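Local coordinates for sensor protein DivL (Caulobacter crescentus, PDB 4Q20), which is required for cell division and growth, phosphorylates CtrA, and belongs to the membrane-bound histidine kinases of two-component signalling, at residues 105-110 with 227-232; 114-119 with 186-191; 154-159 with 251-256. One frame throughout, in Å; residues are numbered along the deposited sequence.

Interaction 1: 105-110 with 227-232; sequences GEMALE and KALVEL
L109 and M107, on the linker that leads from the helical HisKA hairpin to the GHKL-type ATPase domain, pack against L229 and L232 on helix 222-232. The junction is apolar, and no hydrogen bond crosses it. L109 straddles the last of these residues with both its methyls: CD2 meets CD2 of L232 at 3.8 Å, while CD1 lies 3.4 Å from the carbonyl O of L232. A leucine suits this place because its fork can lay one branch on a side chain and the other on the backbone. CD2 of L232 also comes to 3.9 Å from M107 O, and so rests against the linker backbone as well as against L109. M107 carries the second half of the contact. Its CG is anti to the backbone N (chi1 -169°), and the extended chain brings SD to within 3.9 Å of L229 CD2. The bend at chi3 (-68°) then turns CE off the line of the chain. An unbranched, flexible methionine fits such a three-way meeting, since its side chain also touches D98, Q101 and I102 of helix 73-103 and R155 of helix 153-170. L229, buried, leans on T159 of that same helix. Further out, the linker is positioned from both ends. G105 ends helix 73-103 in a Schellman motif, taking the positive phi of 71° that glycine adopts with ease, and E106 O is hydrogen-bonded to Q101 NE2. At the other end, E110 N is bonded to D152 OD2.

Interaction 2: 114-119 with 186-191; sequences IRVSDL and GEVRLD
V116 and L190 form the closest part of a buried apolar contact between the first turn of helix 116-133 and strand 187-194, within the alpha/beta sandwich of the GHKL ATPase fold. V116 CG1 touches L190 CD2 at 3.7 Å. That methyl is carried anti to the backbone N (chi1 -180°), which sends it out to the leucine, while the other branch, CG2, faces V188 CG1 at a looser 4.4 Å. A beta-branched valine thus serves two neighbours from one short stem. One helical turn later, L119 CD2 approaches L190 CD1, also at 4.4 Å, and the longer leucine goes on to touch L156 and L160 of helix 153-170. V188 and L190, two residues apart on the strand, both point their side chains toward helix 116-133. V116 further packs on A181 of the adjoining strand 176-183 and on I149 of the small two-stranded sheet.

The polar side-chain interactions belong to R189 and D191, the strand residues on the other face. R189 NH2 donates to D191 OD1 at 3.2 Å in a salt bridge, reaching the syn lone pair with the acceptor only 7° out of the guanidinium plane; NE adds a weak bond to the same oxygen at 3.3 Å. T250 OG1 is hydrogen-bonded to OD1 as well. The carboxylate probably also eases the nearness of R189 to R182.

With only methyl groups meeting across it, the helix-to-strand contact rests on exclusion of water and one close methyl pair, whereas directional bonding is left to the backbone and to the side chains of R189 and D191.

Interaction 3: 154-159 with 251-256; sequences KRLAQT and CHLPET
R155 O is gripped twice by T159, the residue that reaches across to C251. T159 OG1 donates to it at 2.9 Å, tilted 31° from the carbonyl plane, and T159 N, in the regular helical bond, at 3.0 Å; the two donors arrive from opposite faces of that plane. Threonine suits this buried place because its hydroxyl finds an acceptor within its own helix, leaving the methyl for the sheet. With chi1 at -68°, OG1 lies beside the backbone N while CG2 is anti to it, and CG2 meets C251 SG at 3.9 Å. Cysteine brings a small, polarisable atom to this meeting, and it touches V230 of helix 222-232 too.

One turn earlier on the same helix, L156 CD2 packs on L253 CD1 at 4.0 Å, the two side chains sliding past each other in opposite directions. Here helix 153-170 lies on the mixed sheet of the Bergerat (GHKL) ATPase fold; in related kinases this helix carries the N box of the nucleotide site. I149 and H233 touch both leucines and help to enclose them.

A polar edge turns to the HisKA hairpin. R155 NH1 donates to Q158 OE1 at 3.1 Å; NH1 meets a lone pair of OE1 in the carbonyl plane, while OE1 lies 17° out of the guanidinium plane of R155. Q158 is thereby held at both ends of its amide, for NE2 is hydrogen-bonded to D98 of helix 73-103. Between C251 and L253 on the strand, the ring of H252 stacks on W236, and its ND1 is hydrogen-bonded to E187 OE1.

In the fold
From the N terminus, the chain leaves helix 73-103 through 105-110, passes 114-119 and then 154-159, and so opens interactions 1, 2 and 3 in turn. Interaction 2 closes first, when strand 187-194 returns to 114-119; interaction 1 closes next at helix 222-232, with interaction 2 nested inside its loop. Interaction 3 closes last, at strand 247-254, and crosses both. Its helix also touches helix 222-232 of interaction 1, V230 meeting T159, while its strand pairs with that of interaction 2, V188 N lying 2.8 Å from L253 O. Together they fasten the linker to the ATPase domain and that domain's helices to its sheet.

Interaction 1: 105-110 with 227-232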
ATOM      1  N   GLY A 105     -17.273 -13.110   6.745  1.00 95.42           N
ATOM      2  CA  GLY A 105     -17.639 -14.525   6.735  1.00 96.21           C
ATOM      3  C   GLY A 105     -17.647 -15.091   5.328  1.00101.39           C
ATOM      4  O   GLY A 105     -18.345 -16.069   5.059  1.00103.43           O
ATOM      5  N   GLU A 106     -16.856 -14.473   4.425  1.00 97.31           N
ATOM      6  CA  GLU A 106     -16.737 -14.816   3.007  1.00 96.83           C
ATOM      7  C   GLU A 106     -15.529 -15.726   2.707  1.00 97.93           C
ATOM      8  O   GLU A 106     -15.263 -16.013   1.541  1.00 96.92           O
ATOM      9  CB  GLU A 106     -16.634 -13.539   2.162  1.00 97.82           C
ATOM     10  CG  GLU A 106     -17.901 -12.699   2.096  1.00114.88           C
ATOM     11  CD  GLU A 106     -17.728 -11.305   1.516  1.00141.47           C
ATOM     12  OE1 GLU A 106     -16.571 -10.881   1.275  1.00140.45           O
ATOM     13  OE2 GLU A 106     -18.760 -10.617   1.342  1.00137.52           O
ATOM     14  N   MET A 107     -14.797 -16.184   3.730  1.00 93.33           N
ATOM     15  CA  MET A 107     -13.691 -17.075   3.435  1.00 90.66           C
ATOM     16  C   MET A 107     -14.030 -18.487   3.828  1.00 99.15           C
ATOM     17  O   MET A 107     -14.114 -18.809   5.016  1.00100.20           O
ATOM     18  CB  MET A 107     -12.377 -16.654   4.077  1.00 89.69           C
ATOM     19  CG  MET A 107     -11.222 -17.451   3.527  1.00 90.90           C
ATOM     20  SD  MET A 107      -9.646 -17.069   4.253  1.00 92.29           S
ATOM     21  CE  MET A 107      -9.371 -15.382   3.627  1.00 86.69           C
ATOM     22  N   ALA A 108     -14.226 -19.326   2.807  1.00 98.21           N
ATOM     23  CA  ALA A 108     -14.503 -20.746   2.943  1.00100.68           C
ATOM     24  C   ALA A 108     -13.262 -21.508   2.509  1.00104.19           C
ATOM     25  O   ALA A 108     -12.649 -21.166   1.486  1.00102.07           O
ATOM     26  CB  ALA A 108     -15.712 -21.136   2.105  1.00104.26           C
ATOM     27  N   LEU A 109     -12.850 -22.489   3.325  1.00101.09           N
ATOM     28  CA  LEU A 109     -11.656 -23.285   3.044  1.00101.01           C
ATOM     29  C   LEU A 109     -11.947 -24.395   2.026  1.00109.84           C
ATOM     30  O   LEU A 109     -13.051 -24.943   1.992  1.00112.41           O
ATOM     31  CB  LEU A 109     -11.049 -23.903   4.332  1.00 98.02           C
ATOM     32  CG  LEU A 109     -10.805 -23.012   5.554  1.00 98.00           C
ATOM     33  CD1 LEU A 109     -10.308 -23.841   6.719  1.00 97.00           C
ATOM     34  CD2 LEU A 109      -9.813 -21.891   5.260  1.00 97.26           C
ATOM     35  N   GLU A 110     -10.936 -24.715   1.205  1.00107.87           N
ATOM     36  CA  GLU A 110     -10.922 -25.787   0.214  1.00112.60           C
ATOM     37  C   GLU A 110     -10.154 -26.972   0.820  1.00114.69           C
ATOM     38  O   GLU A 110      -8.941 -27.082   0.612  1.00113.60           O
ATOM     39  CB  GLU A 110     -10.251 -25.293  -1.079  1.00116.66           C
ATOM     40  CG  GLU A 110     -11.001 -24.223  -1.848  1.00133.48           C
ATOM     41  CD  GLU A 110     -10.310 -23.863  -3.148  1.00165.50           C
ATOM     42  OE1 GLU A 110     -10.752 -24.366  -4.206  1.00160.23           O
ATOM     43  OE2 GLU A 110      -9.289 -23.139  -3.107  1.00164.00           O
ATOM     44  N   LYS A 227      -4.082 -16.812  13.596  1.00 62.21           N
ATOM     45  CA  LYS A 227      -5.100 -17.249  14.547  1.00 60.96           C
ATOM     46  C   LYS A 227      -6.420 -17.551  13.849  1.00 67.84           C
ATOM     47  O   LYS A 227      -6.969 -18.622  14.075  1.00 69.58           O
ATOM     48  CB  LYS A 227      -5.304 -16.201  15.635  1.00 63.10           C
ATOM     49  CG  LYS A 227      -6.296 -16.665  16.700  1.00 76.19           C
ATOM     50  CD  LYS A 227      -6.374 -15.744  17.858  1.00 73.96           C
ATOM     51  CE  LYS A 227      -7.658 -15.948  18.611  1.00 77.93           C
ATOM     52  NZ  LYS A 227      -7.606 -15.253  19.920  1.00 97.39           N
ATOM     53  N   ALA A 228      -6.899 -16.635  12.976  1.00 64.39           N
ATOM     54  CA  ALA A 228      -8.163 -16.748  12.248  1.00 64.71           C
ATOM     55  C   ALA A 228      -8.156 -17.916  11.252  1.00 69.17           C
ATOM     56  O   ALA A 228      -9.161 -18.616  11.133  1.00 71.49           O
ATOM     57  CB  ALA A 228      -8.488 -15.435  11.528  1.00 65.46           C
ATOM     58  N   LEU A 229      -7.039 -18.137  10.565  1.00 64.46           N
ATOM     59  CA  LEU A 229      -6.905 -19.230   9.588  1.00 66.02           C
ATOM     60  C   LEU A 229      -6.852 -20.594  10.269  1.00 71.50           C
ATOM     61  O   LEU A 229      -7.522 -21.516   9.809  1.00 73.81           O
ATOM     62  CB  LEU A 229      -5.660 -19.046   8.718  1.00 65.84           C
ATOM     63  CG  LEU A 229      -5.687 -17.917   7.695  1.00 69.26           C
ATOM     64  CD1 LEU A 229      -4.340 -17.821   6.963  1.00 69.94           C
ATOM     65  CD2 LEU A 229      -6.864 -18.045   6.743  1.00 68.92           C
ATOM     66  N   VAL A 230      -6.084 -20.715  11.373  1.00 66.05           N
ATOM     67  CA  VAL A 230      -5.966 -21.957  12.132  1.00 67.15           C
ATOM     68  C   VAL A 230      -7.305 -22.256  12.832  1.00 71.98           C
ATOM     69  O   VAL A 230      -7.716 -23.417  12.891  1.00 74.68           O
ATOM     70  CB  VAL A 230      -4.767 -21.903  13.111  1.00 70.55           C
ATOM     71  CG1 VAL A 230      -4.769 -23.077  14.069  1.00 71.73           C
ATOM     72  CG2 VAL A 230      -3.450 -21.841  12.344  1.00 70.65           C
ATOM     73  N   GLU A 231      -8.006 -21.222  13.307  1.00 66.29           N
ATOM     74  CA  GLU A 231      -9.296 -21.402  13.977  1.00 65.44           C
ATOM     75  C   GLU A 231     -10.384 -21.801  12.990  1.00 71.94           C
ATOM     76  O   GLU A 231     -11.339 -22.465  13.393  1.00 73.00           O
ATOM     77  CB  GLU A 231      -9.696 -20.168  14.766  1.00 65.09           C
ATOM     78  CG  GLU A 231      -8.853 -20.035  16.006  1.00 76.84           C
ATOM     79  CD  GLU A 231      -9.312 -19.061  17.065  1.00102.56           C
ATOM     80  OE1 GLU A 231     -10.240 -18.267  16.793  1.00 98.16           O
ATOM     81  OE2 GLU A 231      -8.752 -19.119  18.185  1.00 98.87           O
ATOM     82  N   LEU A 232     -10.222 -21.441  11.700  1.00 70.50           N
ATOM     83  CA  LEU A 232     -11.129 -21.806  10.607  1.00 73.05           C
ATOM     84  C   LEU A 232     -10.978 -23.295  10.284  1.00 78.01           C
ATOM     85  O   LEU A 232     -11.910 -23.904   9.760  1.00 80.11           O
ATOM     86  CB  LEU A 232     -10.779 -20.954   9.383  1.00 73.95           C
ATOM     87  CG  LEU A 232     -11.898 -20.268   8.561  1.00 81.02           C
ATOM     88  CD1 LEU A 232     -12.958 -19.602   9.444  1.00 79.47           C
ATOM     89  CD2 LEU A 232     -11.295 -19.235   7.612  1.00 84.47           C
TER

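Interaction 2: 114-119 with 186-191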
ATOM      1  N   ILE A 114      -2.966 -32.784   2.612  1.00114.37           N
ATOM      2  CA  ILE A 114      -1.733 -31.991   2.677  1.00110.91           C
ATOM      3  C   ILE A 114      -0.608 -32.805   3.319  1.00116.07           C
ATOM      4  O   ILE A 114      -0.748 -33.241   4.455  1.00116.12           O
ATOM      5  CB  ILE A 114      -1.961 -30.651   3.469  1.00107.55           C
ATOM      6  CG1 ILE A 114      -3.256 -29.896   3.080  1.00107.06           C
ATOM      7  CG2 ILE A 114      -0.724 -29.738   3.506  1.00105.03           C
ATOM      8  CD1 ILE A 114      -3.375 -29.432   1.631  1.00120.36           C
ATOM      9  N   ARG A 115       0.518 -32.966   2.623  1.00113.79           N
ATOM     10  CA  ARG A 115       1.670 -33.639   3.205  1.00113.45           C
ATOM     11  C   ARG A 115       2.416 -32.571   3.980  1.00109.87           C
ATOM     12  O   ARG A 115       2.832 -31.573   3.397  1.00109.16           O
ATOM     13  CB  ARG A 115       2.532 -34.332   2.126  1.00119.30           C
ATOM     14  CG  ARG A 115       3.588 -35.285   2.701  1.00130.24           C
ATOM     15  CD  ARG A 115       4.108 -36.281   1.677  1.00142.00           C
ATOM     16  NE  ARG A 115       3.182 -37.397   1.476  1.00152.50           N
ATOM     17  CZ  ARG A 115       2.482 -37.604   0.363  1.00172.01           C
ATOM     18  NH1 ARG A 115       2.605 -36.780  -0.671  1.00160.54           N
ATOM     19  NH2 ARG A 115       1.663 -38.644   0.270  1.00160.66           N
ATOM     20  N   VAL A 116       2.508 -32.732   5.299  1.00101.40           N
ATOM     21  CA  VAL A 116       3.133 -31.754   6.199  1.00 97.24           C
ATOM     22  C   VAL A 116       4.629 -31.495   5.836  1.00104.73           C
ATOM     23  O   VAL A 116       5.083 -30.343   5.896  1.00101.96           O
ATOM     24  CB  VAL A 116       2.963 -32.170   7.687  1.00 98.88           C
ATOM     25  CG1 VAL A 116       3.604 -31.163   8.620  1.00 94.58           C
ATOM     26  CG2 VAL A 116       1.496 -32.358   8.045  1.00 97.56           C
ATOM     27  N   SER A 117       5.368 -32.550   5.459  1.00108.35           N
ATOM     28  CA  SER A 117       6.788 -32.482   5.083  1.00111.87           C
ATOM     29  C   SER A 117       7.038 -31.447   3.964  1.00117.99           C
ATOM     30  O   SER A 117       7.944 -30.613   4.091  1.00116.58           O
ATOM     31  CB  SER A 117       7.285 -33.858   4.640  1.00122.12           C
ATOM     32  OG  SER A 117       6.921 -34.868   5.567  1.00135.76           O
ATOM     33  N   ASP A 118       6.206 -31.477   2.900  1.00117.07           N
ATOM     34  CA  ASP A 118       6.351 -30.561   1.775  1.00119.00           C
ATOM     35  C   ASP A 118       5.961 -29.136   2.164  1.00115.96           C
ATOM     36  O   ASP A 118       6.656 -28.196   1.768  1.00115.80           O
ATOM     37  CB  ASP A 118       5.588 -31.039   0.514  1.00127.00           C
ATOM     38  CG  ASP A 118       4.067 -31.185   0.552  1.00146.73           C
ATOM     39  OD1 ASP A 118       3.387 -30.259   1.061  1.00143.03           O
ATOM     40  OD2 ASP A 118       3.544 -32.125  -0.110  1.00161.67           O
ATOM     41  N   LEU A 119       4.881 -28.990   2.970  1.00106.19           N
ATOM     42  CA  LEU A 119       4.342 -27.729   3.466  1.00100.19           C
ATOM     43  C   LEU A 119       5.429 -26.935   4.236  1.00100.60           C
ATOM     44  O   LEU A 119       5.588 -25.727   4.013  1.00 99.14           O
ATOM     45  CB  LEU A 119       3.129 -28.046   4.362  1.00 97.72           C
ATOM     46  CG  LEU A 119       2.238 -26.881   4.842  1.00 97.57           C
ATOM     47  CD1 LEU A 119       1.237 -26.477   3.778  1.00 98.48           C
ATOM     48  CD2 LEU A 119       1.493 -27.266   6.094  1.00 95.88           C
ATOM     49  N   GLY A 186      -3.757 -37.014  19.402  1.00 97.60           N
ATOM     50  CA  GLY A 186      -4.896 -36.820  18.503  1.00 96.78           C
ATOM     51  C   GLY A 186      -4.929 -35.506  17.758  1.00 94.04           C
ATOM     52  O   GLY A 186      -6.010 -34.981  17.479  1.00 92.92           O
ATOM     53  N   GLU A 187      -3.751 -34.981  17.408  1.00 87.32           N
ATOM     54  CA  GLU A 187      -3.607 -33.721  16.671  1.00 83.32           C
ATOM     55  C   GLU A 187      -2.254 -33.645  15.951  1.00 88.51           C
ATOM     56  O   GLU A 187      -1.338 -34.428  16.231  1.00 88.33           O
ATOM     57  CB  GLU A 187      -3.753 -32.498  17.622  1.00 80.45           C
ATOM     58  CG  GLU A 187      -2.665 -32.391  18.687  1.00 85.42           C
ATOM     59  CD  GLU A 187      -2.287 -31.026  19.235  1.00 99.79           C
ATOM     60  OE1 GLU A 187      -3.003 -30.041  18.958  1.00 82.53           O
ATOM     61  OE2 GLU A 187      -1.275 -30.942  19.963  1.00108.32           O
ATOM     62  N   VAL A 188      -2.120 -32.634  15.083  1.00 84.80           N
ATOM     63  CA  VAL A 188      -0.863 -32.310  14.442  1.00 84.86           C
ATOM     64  C   VAL A 188      -0.530 -30.896  14.891  1.00 86.82           C
ATOM     65  O   VAL A 188      -1.391 -30.024  14.855  1.00 86.31           O
ATOM     66  CB  VAL A 188      -0.866 -32.515  12.902  1.00 90.66           C
ATOM     67  CG1 VAL A 188       0.243 -31.713  12.209  1.00 88.79           C
ATOM     68  CG2 VAL A 188      -0.727 -33.996  12.574  1.00 95.20           C
ATOM     69  N   ARG A 189       0.687 -30.691  15.379  1.00 84.29           N
ATOM     70  CA  ARG A 189       1.127 -29.376  15.820  1.00 82.04           C
ATOM     71  C   ARG A 189       2.294 -28.883  14.971  1.00 87.65           C
ATOM     72  O   ARG A 189       3.294 -29.580  14.820  1.00 91.58           O
ATOM     73  CB  ARG A 189       1.459 -29.335  17.328  1.00 82.52           C
ATOM     74  CG  ARG A 189       2.554 -30.276  17.826  1.00 95.95           C
ATOM     75  CD  ARG A 189       2.720 -30.174  19.331  1.00104.97           C
ATOM     76  NE  ARG A 189       3.431 -28.960  19.745  1.00105.26           N
ATOM     77  CZ  ARG A 189       3.347 -28.426  20.959  1.00125.29           C
ATOM     78  NH1 ARG A 189       2.577 -28.985  21.888  1.00117.02           N
ATOM     79  NH2 ARG A 189       4.022 -27.324  21.251  1.00116.70           N
ATOM     80  N   LEU A 190       2.147 -27.688  14.401  1.00 82.11           N
ATOM     81  CA  LEU A 190       3.175 -27.036  13.589  1.00 82.70           C
ATOM     82  C   LEU A 190       3.866 -25.988  14.454  1.00 88.17           C
ATOM     83  O   LEU A 190       3.196 -25.101  14.977  1.00 88.79           O
ATOM     84  CB  LEU A 190       2.557 -26.401  12.316  1.00 81.69           C
ATOM     85  CG  LEU A 190       1.635 -27.302  11.468  1.00 87.41           C
ATOM     86  CD1 LEU A 190       0.934 -26.512  10.415  1.00 87.98           C
ATOM     87  CD2 LEU A 190       2.387 -28.448  10.828  1.00 89.84           C
ATOM     88  N   ASP A 191       5.178 -26.111  14.659  1.00 84.62           N
ATOM     89  CA  ASP A 191       5.892 -25.151  15.503  1.00 83.83           C
ATOM     90  C   ASP A 191       6.855 -24.290  14.697  1.00 85.99           C
ATOM     91  O   ASP A 191       7.440 -24.756  13.723  1.00 88.12           O
ATOM     92  CB  ASP A 191       6.661 -25.857  16.635  1.00 88.60           C
ATOM     93  CG  ASP A 191       5.859 -26.870  17.433  1.00107.89           C
ATOM     94  OD1 ASP A 191       5.248 -26.468  18.447  1.00107.76           O
ATOM     95  OD2 ASP A 191       5.902 -28.091  17.078  1.00120.65           O
TER

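Interaction 3: 154-159 with 251-256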
ATOM      1  N   LYS A 154      -3.299 -23.510   0.587  1.00 91.42           N
ATOM      2  CA  LYS A 154      -2.982 -22.101   0.416  1.00 88.90           C
ATOM      3  C   LYS A 154      -2.985 -21.394   1.754  1.00 89.48           C
ATOM      4  O   LYS A 154      -2.042 -20.674   2.064  1.00 88.68           O
ATOM      5  CB  LYS A 154      -3.976 -21.424  -0.555  1.00 92.65           C
ATOM      6  CG  LYS A 154      -3.547 -20.013  -0.932  1.00 99.05           C
ATOM      7  CD  LYS A 154      -4.689 -19.103  -1.319  1.00103.27           C
ATOM      8  CE  LYS A 154      -4.163 -17.727  -1.657  1.00 99.35           C
ATOM      9  NZ  LYS A 154      -5.235 -16.815  -2.130  1.00101.47           N
ATOM     10  N   ARG A 155      -4.036 -21.615   2.550  1.00 84.97           N
ATOM     11  CA  ARG A 155      -4.210 -20.946   3.828  1.00 82.20           C
ATOM     12  C   ARG A 155      -3.208 -21.423   4.856  1.00 85.23           C
ATOM     13  O   ARG A 155      -2.703 -20.589   5.604  1.00 82.52           O
ATOM     14  CB  ARG A 155      -5.653 -21.066   4.342  1.00 82.86           C
ATOM     15  CG  ARG A 155      -6.692 -20.412   3.402  1.00 87.33           C
ATOM     16  CD  ARG A 155      -6.353 -18.996   2.902  1.00 81.88           C
ATOM     17  NE  ARG A 155      -7.306 -18.533   1.873  1.00 88.01           N
ATOM     18  CZ  ARG A 155      -7.311 -17.312   1.362  1.00105.65           C
ATOM     19  NH1 ARG A 155      -6.424 -16.414   1.765  1.00 93.07           N
ATOM     20  NH2 ARG A 155      -8.223 -16.967   0.467  1.00105.78           N
ATOM     21  N   LEU A 156      -2.847 -22.720   4.839  1.00 84.44           N
ATOM     22  CA  LEU A 156      -1.823 -23.250   5.743  1.00 83.75           C
ATOM     23  C   LEU A 156      -0.409 -22.764   5.330  1.00 87.42           C
ATOM     24  O   LEU A 156       0.394 -22.468   6.212  1.00 85.40           O
ATOM     25  CB  LEU A 156      -1.886 -24.779   5.859  1.00 86.01           C
ATOM     26  CG  LEU A 156      -3.096 -25.341   6.633  1.00 89.97           C
ATOM     27  CD1 LEU A 156      -3.231 -26.830   6.425  1.00 92.53           C
ATOM     28  CD2 LEU A 156      -3.013 -25.007   8.141  1.00 92.36           C
ATOM     29  N   ALA A 157      -0.152 -22.580   4.018  1.00 86.42           N
ATOM     30  CA  ALA A 157       1.123 -22.043   3.503  1.00 87.53           C
ATOM     31  C   ALA A 157       1.299 -20.585   3.916  1.00 89.79           C
ATOM     32  O   ALA A 157       2.385 -20.160   4.316  1.00 90.68           O
ATOM     33  CB  ALA A 157       1.181 -22.162   1.987  1.00 91.74           C
ATOM     34  N   GLN A 158       0.208 -19.835   3.851  1.00 84.71           N
ATOM     35  CA  GLN A 158       0.133 -18.433   4.240  1.00 82.46           C
ATOM     36  C   GLN A 158       0.340 -18.304   5.770  1.00 84.06           C
ATOM     37  O   GLN A 158       1.047 -17.393   6.213  1.00 83.97           O
ATOM     38  CB  GLN A 158      -1.221 -17.876   3.791  1.00 83.60           C
ATOM     39  CG  GLN A 158      -1.456 -16.409   4.087  1.00 95.41           C
ATOM     40  CD  GLN A 158      -2.736 -15.886   3.464  1.00112.24           C
ATOM     41  OE1 GLN A 158      -3.627 -16.633   3.004  1.00100.47           O
ATOM     42  NE2 GLN A 158      -2.838 -14.569   3.428  1.00104.68           N
ATOM     43  N   THR A 159      -0.219 -19.244   6.559  1.00 78.22           N
ATOM     44  CA  THR A 159      -0.054 -19.272   8.012  1.00 76.79           C
ATOM     45  C   THR A 159       1.451 -19.416   8.361  1.00 81.49           C
ATOM     46  O   THR A 159       1.991 -18.605   9.127  1.00 81.22           O
ATOM     47  CB  THR A 159      -0.923 -20.398   8.632  1.00 86.14           C
ATOM     48  OG1 THR A 159      -2.307 -20.082   8.481  1.00 82.44           O
ATOM     49  CG2 THR A 159      -0.633 -20.616  10.097  1.00 81.50           C
ATOM     50  N   CYS A 251       0.693 -24.178  16.094  1.00 76.38           N
ATOM     51  CA  CYS A 251      -0.616 -24.339  15.466  1.00 76.45           C
ATOM     52  C   CYS A 251      -1.096 -25.695  15.863  1.00 78.19           C
ATOM     53  O   CYS A 251      -0.455 -26.683  15.530  1.00 80.35           O
ATOM     54  CB  CYS A 251      -0.553 -24.202  13.946  1.00 78.35           C
ATOM     55  SG  CYS A 251       0.145 -22.636  13.372  1.00 82.08           S
ATOM     56  N   HIS A 252      -2.174 -25.765  16.599  1.00 70.93           N
ATOM     57  CA  HIS A 252      -2.713 -27.041  17.001  1.00 71.09           C
ATOM     58  C   HIS A 252      -3.843 -27.359  16.068  1.00 78.24           C
ATOM     59  O   HIS A 252      -4.842 -26.630  16.031  1.00 77.34           O
ATOM     60  CB  HIS A 252      -3.160 -26.988  18.460  1.00 70.67           C
ATOM     61  CG  HIS A 252      -2.038 -26.752  19.414  1.00 72.99           C
ATOM     62  ND1 HIS A 252      -1.487 -27.792  20.146  1.00 76.26           N
ATOM     63  CD2 HIS A 252      -1.406 -25.600  19.737  1.00 73.10           C
ATOM     64  CE1 HIS A 252      -0.539 -27.246  20.884  1.00 75.32           C
ATOM     65  NE2 HIS A 252      -0.448 -25.930  20.675  1.00 74.07           N
ATOM     66  N   LEU A 253      -3.656 -28.398  15.248  1.00 77.80           N
ATOM     67  CA  LEU A 253      -4.655 -28.827  14.262  1.00 78.45           C
ATOM     68  C   LEU A 253      -5.180 -30.198  14.632  1.00 80.57           C
ATOM     69  O   LEU A 253      -4.393 -31.142  14.620  1.00 82.83           O
ATOM     70  CB  LEU A 253      -4.057 -28.832  12.845  1.00 79.40           C
ATOM     71  CG  LEU A 253      -3.549 -27.490  12.311  1.00 82.16           C
ATOM     72  CD1 LEU A 253      -2.686 -27.696  11.083  1.00 83.44           C
ATOM     73  CD2 LEU A 253      -4.699 -26.524  12.028  1.00 83.69           C
ATOM     74  N   PRO A 254      -6.458 -30.334  15.052  1.00 74.70           N
ATOM     75  CA  PRO A 254      -6.953 -31.659  15.461  1.00 78.69           C
ATOM     76  C   PRO A 254      -7.153 -32.618  14.278  1.00 91.48           C
ATOM     77  O   PRO A 254      -7.392 -32.183  13.151  1.00 93.02           O
ATOM     78  CB  PRO A 254      -8.285 -31.348  16.162  1.00 79.64           C
ATOM     79  CG  PRO A 254      -8.761 -30.101  15.500  1.00 80.99           C
ATOM     80  CD  PRO A 254      -7.508 -29.305  15.184  1.00 73.67           C
ATOM     81  N   GLU A 255      -7.052 -33.931  14.560  1.00 93.48           N
ATOM     82  CA  GLU A 255      -7.255 -35.027  13.614  1.00 98.83           C
ATOM     83  C   GLU A 255      -8.743 -35.185  13.319  1.00110.96           C
ATOM     84  O   GLU A 255      -9.577 -35.022  14.218  1.00111.28           O
ATOM     85  CB  GLU A 255      -6.700 -36.361  14.170  1.00103.36           C
ATOM     86  CG  GLU A 255      -5.186 -36.475  14.310  1.00106.83           C
ATOM     87  CD  GLU A 255      -4.695 -37.782  14.908  1.00127.65           C
ATOM     88  OE1 GLU A 255      -5.475 -38.447  15.629  1.00112.95           O
ATOM     89  OE2 GLU A 255      -3.528 -38.152  14.641  1.00123.46           O
ATOM     90  N   THR A 256      -9.073 -35.536  12.070  1.00113.06           N
ATOM     91  CA  THR A 256     -10.445 -35.738  11.626  1.00116.50           C
ATOM     92  C   THR A 256     -10.624 -37.246  11.407  1.00128.78           C
ATOM     93  O   THR A 256     -10.216 -37.767  10.362  1.00132.20           O
ATOM     94  CB  THR A 256     -10.710 -34.855  10.395  1.00121.82           C
ATOM     95  OG1 THR A 256     -10.174 -33.540  10.638  1.00115.01           O
ATOM     96  CG2 THR A 256     -12.193 -34.768  10.047  1.00122.70           C
TER